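Local coordinates for pollen allergen Phl p 6 (Phleum pratense, PDB 6TRK), which is a grass pollen allergen of the Poa p IX/Phl p VI family, whose biological role in the pollen is not firmly established, at residues A3-S17 / Y45-L59. The protein carries 1 engineered substitution. Residues are numbered along the deposited sequence; the frame is centred on the assembly and turned at random.
Sequences ATTEEQKLIEDVNAS and YKRNLADAVSKAPQL. Engineered in segment 45-59: Y45 (natural residue Ser).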
ATOM      1  N   ALA A   3      18.767  -8.527  -7.883  1.00 25.12           N
ATOM      2  CA  ALA A   3      18.176  -7.399  -7.159  1.00 34.88           C
ATOM      3  C   ALA A   3      16.745  -7.131  -7.617  1.00 48.13           C
ATOM      4  O   ALA A   3      15.827  -7.031  -6.795  1.00 34.69           O
ATOM      5  CB  ALA A   3      19.051  -6.153  -7.331  1.00 35.39           C
ATOM      6  N   THR A   4      16.528  -7.017  -8.929  1.00 30.41           N
ATOM      7  CA  THR A   4      15.174  -6.776  -9.431  1.00 27.01           C
ATOM      8  C   THR A   4      14.228  -7.935  -9.090  1.00 32.71           C
ATOM      9  O   THR A   4      13.033  -7.715  -8.863  1.00 33.91           O
ATOM     10  CB  THR A   4      15.186  -6.535 -10.943  1.00 50.80           C
ATOM     11  OG1 THR A   4      15.660  -7.698 -11.629  1.00 62.50           O
ATOM     12  CG2 THR A   4      16.077  -5.348 -11.287  1.00 40.18           C
ATOM     13  N   THR A   5      14.724  -9.173  -9.078  1.00 29.29           N
ATOM     14  CA  THR A   5      13.864 -10.284  -8.686  1.00 23.25           C
ATOM     15  C   THR A   5      13.454 -10.152  -7.222  1.00 30.50           C
ATOM     16  O   THR A   5      12.304 -10.443  -6.858  1.00 27.28           O
ATOM     17  CB  THR A   5      14.557 -11.620  -8.925  1.00 39.62           C
ATOM     18  OG1 THR A   5      14.793 -11.795 -10.329  1.00 36.44           O
ATOM     19  CG2 THR A   5      13.678 -12.757  -8.436  1.00 31.83           C
ATOM     20  N   GLU A   6      14.378  -9.722  -6.364  1.00 25.93           N
ATOM     21  CA  GLU A   6      14.027  -9.554  -4.956  1.00 26.25           C
ATOM     22  C   GLU A   6      13.071  -8.370  -4.766  1.00 22.70           C
ATOM     23  O   GLU A   6      12.107  -8.470  -3.984  1.00 23.36           O
ATOM     24  CB  GLU A   6      15.293  -9.389  -4.104  1.00 24.55           C
ATOM     25  CG  GLU A   6      15.022  -9.233  -2.600  1.00 59.63           C
ATOM     26  CD  GLU A   6      14.207 -10.377  -2.007  1.00114.10           C
ATOM     27  OE1 GLU A   6      13.135 -10.120  -1.397  1.00 31.28           O
ATOM     28  OE2 GLU A   6      14.644 -11.534  -2.149  1.00 42.50           O
ATOM     29  N   GLU A   7      13.313  -7.258  -5.470  1.00 23.68           N
ATOM     30  CA  GLU A   7      12.393  -6.123  -5.407  1.00 22.37           C
ATOM     31  C   GLU A   7      10.983  -6.538  -5.822  1.00 25.14           C
ATOM     32  O   GLU A   7      10.002  -6.152  -5.181  1.00 21.88           O
ATOM     33  CB  GLU A   7      12.879  -4.968  -6.281  1.00 21.04           C
ATOM     34  CG  GLU A   7      14.208  -4.395  -5.848  1.00 26.19           C
ATOM     35  CD  GLU A   7      14.766  -3.353  -6.820  1.00 42.20           C
ATOM     36  OE1 GLU A   7      14.130  -3.089  -7.866  1.00 36.98           O
ATOM     37  OE2 GLU A   7      15.849  -2.811  -6.534  1.00 42.92           O
ATOM     38  N   GLN A   8      10.855  -7.315  -6.894  1.00 22.38           N
ATOM     39  CA  GLN A   8       9.520  -7.710  -7.349  1.00 19.50           C
ATOM     40  C   GLN A   8       8.802  -8.567  -6.312  1.00 18.50           C
ATOM     41  O   GLN A   8       7.583  -8.414  -6.107  1.00 22.80           O
ATOM     42  CB  GLN A   8       9.627  -8.451  -8.678  1.00 27.50           C
ATOM     43  CG  GLN A   8       9.775  -7.546  -9.891  1.00 38.30           C
ATOM     44  N   LYS A   9       9.523  -9.500  -5.673  1.00 21.37           N
ATOM     45  CA  LYS A   9       8.924 -10.293  -4.611  1.00 20.87           C
ATOM     46  C   LYS A   9       8.432  -9.420  -3.459  1.00 20.43           C
ATOM     47  O   LYS A   9       7.355  -9.652  -2.910  1.00 22.34           O
ATOM     48  CB  LYS A   9       9.930 -11.307  -4.060  1.00 33.53           C
ATOM     49  CG  LYS A   9      10.152 -12.536  -4.910  1.00 60.98           C
ATOM     50  N   LEU A  10       9.232  -8.439  -3.056  1.00 18.75           N
ATOM     51  CA  LEU A  10       8.809  -7.559  -1.966  1.00 18.09           C
ATOM     52  C   LEU A  10       7.597  -6.730  -2.369  1.00 18.40           C
ATOM     53  O   LEU A  10       6.658  -6.559  -1.571  1.00 16.42           O
ATOM     54  CB  LEU A  10       9.973  -6.667  -1.530  1.00 17.38           C
ATOM     55  CG  LEU A  10      11.142  -7.390  -0.845  1.00 19.91           C
ATOM     56  CD1 LEU A  10      12.414  -6.579  -0.858  1.00 20.90           C
ATOM     57  CD2 LEU A  10      10.779  -7.742   0.587  1.00 29.40           C
ATOM     58  N   ILE A  11       7.581  -6.210  -3.603  1.00 17.49           N
ATOM     59  CA  ILE A  11       6.409  -5.451  -4.064  1.00 15.04           C
ATOM     60  C   ILE A  11       5.174  -6.333  -4.037  1.00 17.90           C
ATOM     61  O   ILE A  11       4.099  -5.906  -3.599  1.00 16.59           O
ATOM     62  CB  ILE A  11       6.682  -4.856  -5.460  1.00 16.33           C
ATOM     63  CG1 ILE A  11       7.676  -3.713  -5.309  1.00 16.52           C
ATOM     64  CG2 ILE A  11       5.423  -4.355  -6.104  1.00 19.66           C
ATOM     65  CD1 ILE A  11       8.305  -3.318  -6.659  1.00 19.76           C
ATOM     66  N   GLU A  12       5.316  -7.594  -4.443  1.00 16.05           N
ATOM     67  CA  GLU A  12       4.183  -8.508  -4.387  1.00 13.85           C
ATOM     68  C   GLU A  12       3.719  -8.757  -2.948  1.00 15.72           C
ATOM     69  O   GLU A  12       2.513  -8.789  -2.686  1.00 17.44           O
ATOM     70  CB  GLU A  12       4.544  -9.823  -5.076  1.00 19.79           C
ATOM     71  CG  GLU A  12       3.470 -10.912  -4.913  1.00 30.79           C
ATOM     72  CD  GLU A  12       2.089 -10.450  -5.353  1.00 45.91           C
ATOM     73  OE1 GLU A  12       1.084 -10.947  -4.782  1.00 35.01           O
ATOM     74  OE2 GLU A  12       1.998  -9.596  -6.269  1.00 38.39           O
ATOM     75  N   ASP A  13       4.651  -8.951  -2.012  1.00 15.56           N
ATOM     76  CA  ASP A  13       4.264  -9.152  -0.611  1.00 15.43           C
ATOM     77  C   ASP A  13       3.589  -7.916  -0.029  1.00 14.74           C
ATOM     78  O   ASP A  13       2.621  -8.028   0.737  1.00 13.72           O
ATOM     79  CB  ASP A  13       5.481  -9.516   0.228  1.00 16.66           C
ATOM     80  CG  ASP A  13       5.888 -10.983   0.076  1.00 39.59           C
ATOM     81  OD1 ASP A  13       4.989 -11.823  -0.104  1.00 44.26           O
ATOM     82  OD2 ASP A  13       7.091 -11.287   0.158  1.00 36.79           O
ATOM     83  N   VAL A  14       4.085  -6.730  -0.366  1.00 17.06           N
ATOM     84  CA  VAL A  14       3.423  -5.503   0.099  1.00 11.97           C
ATOM     85  C   VAL A  14       1.992  -5.434  -0.403  1.00 13.02           C
ATOM     86  O   VAL A  14       1.061  -5.094   0.339  1.00 12.56           O
ATOM     87  CB  VAL A  14       4.241  -4.264  -0.371  1.00 14.00           C
ATOM     88  CG1 VAL A  14       3.449  -2.972  -0.160  1.00 15.11           C
ATOM     89  CG2 VAL A  14       5.559  -4.160   0.345  1.00 15.92           C
ATOM     90  N   ASN A  15       1.778  -5.786  -1.672  1.00 12.47           N
ATOM     91  CA  ASN A  15       0.432  -5.730  -2.235  1.00 11.22           C
ATOM     92  C   ASN A  15      -0.501  -6.748  -1.592  1.00 13.12           C
ATOM     93  O   ASN A  15      -1.646  -6.425  -1.277  1.00 13.57           O
ATOM     94  CB  ASN A  15       0.537  -5.919  -3.751  1.00 14.95           C
ATOM     95  CG  ASN A  15      -0.576  -5.239  -4.489  1.00 23.23           C
ATOM     96  OD1 ASN A  15      -1.485  -4.628  -3.900  1.00 23.87           O
ATOM     97  ND2 ASN A  15      -0.503  -5.298  -5.812  1.00 35.38           N
ATOM     98  N   ALA A  16      -0.017  -7.950  -1.344  1.00 14.16           N
ATOM     99  CA  ALA A  16      -0.846  -8.976  -0.728  1.00 16.89           C
ATOM    100  C   ALA A  16      -1.253  -8.583   0.690  1.00 15.20           C
ATOM    101  O   ALA A  16      -2.405  -8.785   1.080  1.00 14.05           O
ATOM    102  CB  ALA A  16      -0.094 -10.315  -0.742  1.00 17.83           C
ATOM    103  N   SER A  17      -0.320  -8.021   1.467  1.00 14.89           N
ATOM    104  CA  SER A  17      -0.675  -7.558   2.820  1.00 12.14           C
ATOM    105  C   SER A  17      -1.658  -6.397   2.775  1.00 12.78           C
ATOM    106  O   SER A  17      -2.571  -6.300   3.610  1.00 13.56           O
ATOM    107  CB  SER A  17       0.582  -7.143   3.558  1.00 13.57           C
ATOM    108  OG  SER A  17       1.429  -8.228   3.799  1.00 14.76           O
ATOM    109  N   TYR A  45       2.580  -4.027   7.010  1.00 13.34           N
ATOM    110  CA  TYR A  45       3.473  -3.216   6.199  1.00 16.60           C
ATOM    111  C   TYR A  45       4.832  -3.069   6.869  1.00 17.12           C
ATOM    112  O   TYR A  45       5.866  -3.175   6.207  1.00 16.94           O
ATOM    113  CB  TYR A  45       2.876  -1.826   5.926  1.00 14.73           C
ATOM    114  CG  TYR A  45       3.845  -0.936   5.154  1.00 13.28           C
ATOM    115  CD1 TYR A  45       4.019  -1.085   3.771  1.00 13.68           C
ATOM    116  CD2 TYR A  45       4.588   0.019   5.795  1.00 19.46           C
ATOM    117  CE1 TYR A  45       4.896  -0.295   3.078  1.00 15.12           C
ATOM    118  CE2 TYR A  45       5.470   0.814   5.086  1.00 19.37           C
ATOM    119  CZ  TYR A  45       5.595   0.660   3.729  1.00 19.49           C
ATOM    120  OH  TYR A  45       6.494   1.456   3.035  1.00 18.83           O
ATOM    121  N   LYS A  46       4.842  -2.826   8.191  1.00 16.62           N
ATOM    122  CA  LYS A  46       6.118  -2.682   8.901  1.00 20.40           C
ATOM    123  C   LYS A  46       6.962  -3.948   8.796  1.00 18.88           C
ATOM    124  O   LYS A  46       8.191  -3.871   8.630  1.00 17.36           O
ATOM    125  CB  LYS A  46       5.845  -2.273  10.358  1.00 23.86           C
ATOM    126  CG  LYS A  46       5.394  -0.815  10.449  1.00 29.77           C
ATOM    127  CD  LYS A  46       5.339  -0.306  11.897  1.00 34.97           C
ATOM    128  CE  LYS A  46       5.123   1.210  11.935  1.00 67.79           C
ATOM    129  N   ARG A  47       6.328  -5.116   8.808  1.00 17.81           N
ATOM    130  CA  ARG A  47       7.104  -6.340   8.632  1.00 16.21           C
ATOM    131  C   ARG A  47       7.670  -6.411   7.215  1.00 17.37           C
ATOM    132  O   ARG A  47       8.839  -6.771   7.041  1.00 18.57           O
ATOM    133  CB  ARG A  47       6.246  -7.559   8.942  1.00 16.04           C
ATOM    134  CG  ARG A  47       5.852  -7.659  10.406  1.00 17.58           C
ATOM    135  CD  ARG A  47       4.787  -8.767  10.611  1.00 19.46           C
ATOM    136  NE  ARG A  47       4.288  -8.796  11.969  1.00 20.65           N
ATOM    137  CZ  ARG A  47       3.098  -9.285  12.328  1.00 22.48           C
ATOM    138  NH1 ARG A  47       2.291  -9.793  11.417  1.00 28.42           N
ATOM    139  NH2 ARG A  47       2.753  -9.255  13.606  1.00 23.86           N
ATOM    140  N   ASN A  48       6.866  -6.043   6.199  1.00 15.82           N
ATOM    141  CA  ASN A  48       7.364  -6.073   4.828  1.00 15.71           C
ATOM    142  C   ASN A  48       8.489  -5.062   4.616  1.00 16.93           C
ATOM    143  O   ASN A  48       9.457  -5.349   3.906  1.00 16.89           O
ATOM    144  CB  ASN A  48       6.221  -5.805   3.832  1.00 16.75           C
ATOM    145  CG  ASN A  48       5.244  -6.978   3.726  1.00 19.81           C
ATOM    146  OD1 ASN A  48       5.645  -8.144   3.754  1.00 26.03           O
ATOM    147  ND2 ASN A  48       3.965  -6.662   3.585  1.00 16.10           N
ATOM    148  N   LEU A  49       8.368  -3.876   5.214  1.00 15.19           N
ATOM    149  CA  LEU A  49       9.393  -2.856   5.070  1.00 15.15           C
ATOM    150  C   LEU A  49      10.710  -3.302   5.692  1.00 17.28           C
ATOM    151  O   LEU A  49      11.779  -3.085   5.115  1.00 20.61           O
ATOM    152  CB  LEU A  49       8.895  -1.550   5.684  1.00 20.19           C
ATOM    153  CG  LEU A  49       9.741  -0.308   5.438  1.00 23.84           C
ATOM    154  CD1 LEU A  49       9.750   0.146   3.985  1.00 28.68           C
ATOM    155  CD2 LEU A  49       9.205   0.796   6.348  1.00 26.99           C
ATOM    156  N   ALA A  50      10.651  -3.984   6.830  1.00 19.07           N
ATOM    157  CA  ALA A  50      11.892  -4.475   7.423  1.00 19.95           C
ATOM    158  C   ALA A  50      12.523  -5.569   6.574  1.00 21.38           C
ATOM    159  O   ALA A  50      13.758  -5.664   6.511  1.00 20.48           O
ATOM    160  CB  ALA A  50      11.635  -4.962   8.850  1.00 24.36           C
ATOM    161  N   ASP A  51      11.724  -6.402   5.908  1.00 21.70           N
ATOM    162  CA  ASP A  51      12.308  -7.330   4.943  1.00 20.15           C
ATOM    163  C   ASP A  51      13.020  -6.592   3.812  1.00 23.88           C
ATOM    164  O   ASP A  51      14.089  -7.021   3.363  1.00 24.00           O
ATOM    165  CB  ASP A  51      11.240  -8.254   4.371  1.00 20.09           C
ATOM    166  CG  ASP A  51      10.785  -9.303   5.360  1.00 41.71           C
ATOM    167  OD1 ASP A  51      11.524  -9.554   6.345  1.00 38.60           O
ATOM    168  OD2 ASP A  51       9.699  -9.877   5.146  1.00 40.64           O
ATOM    169  N   ALA A  52      12.430  -5.497   3.321  1.00 17.86           N
ATOM    170  CA  ALA A  52      13.093  -4.717   2.281  1.00 19.15           C
ATOM    171  C   ALA A  52      14.400  -4.114   2.778  1.00 24.33           C
ATOM    172  O   ALA A  52      15.395  -4.080   2.039  1.00 22.73           O
ATOM    173  CB  ALA A  52      12.161  -3.596   1.787  1.00 20.31           C
ATOM    174  N   VAL A  53      14.395  -3.553   3.992  1.00 21.61           N
ATOM    175  CA  VAL A  53      15.636  -3.029   4.561  1.00 22.54           C
ATOM    176  C   VAL A  53      16.709  -4.112   4.532  1.00 23.82           C
ATOM    177  O   VAL A  53      17.869  -3.859   4.155  1.00 27.21           O
ATOM    178  CB  VAL A  53      15.408  -2.513   5.992  1.00 22.13           C
ATOM    179  CG1 VAL A  53      16.746  -2.191   6.644  1.00 30.52           C
ATOM    180  CG2 VAL A  53      14.554  -1.267   5.995  1.00 21.54           C
ATOM    181  N   SER A  54      16.332  -5.339   4.894  1.00 24.47           N
ATOM    182  CA  SER A  54      17.299  -6.439   4.935  1.00 25.40           C
ATOM    183  C   SER A  54      17.744  -6.873   3.533  1.00 31.74           C
ATOM    184  O   SER A  54      18.949  -6.968   3.263  1.00 33.13           O
ATOM    185  CB  SER A  54      16.688  -7.622   5.691  1.00 32.10           C
ATOM    186  OG  SER A  54      17.558  -8.727   5.658  1.00 48.09           O
ATOM    187  N   LYS A  55      16.791  -7.118   2.627  1.00 26.19           N
ATOM    188  CA  LYS A  55      17.056  -7.790   1.359  1.00 25.63           C
ATOM    189  C   LYS A  55      17.190  -6.871   0.146  1.00 28.20           C
ATOM    190  O   LYS A  55      17.728  -7.304  -0.873  1.00 29.77           O
ATOM    191  CB  LYS A  55      15.934  -8.801   1.070  1.00 24.61           C
ATOM    192  CG  LYS A  55      15.796  -9.879   2.109  1.00 27.69           C
ATOM    193  CD  LYS A  55      14.594 -10.754   1.852  1.00 47.30           C
ATOM    194  CE  LYS A  55      14.589 -11.947   2.774  1.00 57.37           C
ATOM    195  NZ  LYS A  55      13.197 -12.243   3.170  1.00 80.38           N
ATOM    196  N   ALA A  56      16.668  -5.641   0.196  1.00 25.91           N
ATOM    197  CA  ALA A  56      16.686  -4.784  -0.983  1.00 21.61           C
ATOM    198  C   ALA A  56      16.573  -3.333  -0.554  1.00 25.91           C
ATOM    199  O   ALA A  56      15.584  -2.650  -0.867  1.00 23.88           O
ATOM    200  CB  ALA A  56      15.554  -5.135  -1.939  1.00 25.04           C
ATOM    201  N   PRO A  57      17.562  -2.832   0.176  1.00 24.27           N
ATOM    202  CA  PRO A  57      17.440  -1.488   0.745  1.00 26.12           C
ATOM    203  C   PRO A  57      17.260  -0.395  -0.287  1.00 29.75           C
ATOM    204  O   PRO A  57      16.743   0.669   0.067  1.00 25.04           O
ATOM    205  CB  PRO A  57      18.744  -1.313   1.542  1.00 35.62           C
ATOM    206  CG  PRO A  57      19.644  -2.449   1.126  1.00 31.55           C
ATOM    207  CD  PRO A  57      18.773  -3.547   0.625  1.00 34.43           C
ATOM    208  N   GLN A  58      17.645  -0.625  -1.551  1.00 26.91           N
ATOM    209  CA  GLN A  58      17.411   0.357  -2.598  1.00 26.61           C
ATOM    210  C   GLN A  58      15.927   0.585  -2.857  1.00 25.53           C
ATOM    211  O   GLN A  58      15.546   1.617  -3.411  1.00 25.90           O
ATOM    212  CB  GLN A  58      18.104  -0.104  -3.892  1.00 33.11           C
ATOM    213  CG  GLN A  58      17.488  -1.345  -4.524  1.00 28.22           C
ATOM    214  CD  GLN A  58      17.984  -2.697  -3.947  1.00 22.00           C
ATOM    215  OE1 GLN A  58      18.693  -2.775  -2.917  1.00 23.81           O
ATOM    216  NE2 GLN A  58      17.606  -3.778  -4.624  1.00 32.50           N
ATOM    217  N   LEU A  59      15.077  -0.371  -2.486  1.00 21.11           N
ATOM    218  CA  LEU A  59      13.636  -0.219  -2.679  1.00 20.66           C
ATOM    219  C   LEU A  59      12.995   0.637  -1.598  1.00 19.63           C
ATOM    220  O   LEU A  59      11.874   1.121  -1.778  1.00 18.08           O
ATOM    221  CB  LEU A  59      12.998  -1.603  -2.702  1.00 20.01           C
ATOM    222  CG  LEU A  59      11.510  -1.774  -2.992  1.00 25.51           C
ATOM    223  CD1 LEU A  59      11.201  -1.279  -4.383  1.00 34.71           C
ATOM    224  CD2 LEU A  59      11.138  -3.231  -2.857  1.00 23.66           C
TER
HETATM  225  O   HOH W   1      11.540 -11.420   0.334  1.00 36.12           O
HETATM  226  O   HOH W   2      14.957  -0.045  -6.370  1.00 40.92           O
HETATM  227  O   HOH W   3       2.130  -4.184   2.987  1.00 16.31           O
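The amide nitrogen of N48 serves two acceptors at once: ND2 donates to OG of S17 at 3.0 Å, with the hydroxyl oxygen lying almost in the amide plane, and to a water 3.1 Å away that itself donates to the backbone O of V14. One asparagine thus ties helix 30-55 to a side chain and, through the water, to the main chain of helix 2-23. With CG set anti to its own carbonyl carbon, N48 carries the amide across to S17 while its CB packs against CG2 of V14.

At the other end of the interface the polar link is E7 with Q58. NE2 of Q58 donates to OE2 of E7 at 2.8 Å, and OE2 receives it on its anti lone pair, the carboxylate plane turned 51° from that of the amide. With CG of Q58 set between its backbone N and carbonyl carbon (chi1 68°), CG comes up beside OE2 of E7, and the bend at chi2 brings NE2 round to the same oxygen; a second water donates to it as well.

Between these polar ends the contact is apolar. L10 spreads its two methyls over the last turns of helix 30-55 and the residue just past its end, CD1 resting on CB of A56 at 3.6 Å and near A52, CD2 against CB of D51; its CB meets CD2 of L59, which turns in beyond the helix end. On one flank E6 lies obliquely over the aliphatic part of K55. OE1 of E6 and NZ of K55 stay 5.0 Å apart; a water donates firmly to OE1 but reaches NZ only by a long, weak bond.

I11 and V14 also reach helix 82-98, and A52 reaches helix 60-76. The nearly antiparallel axes, 175° apart and 9.6 Å at closest approach, are those of neighbouring helices in an all-alpha four-helix bundle.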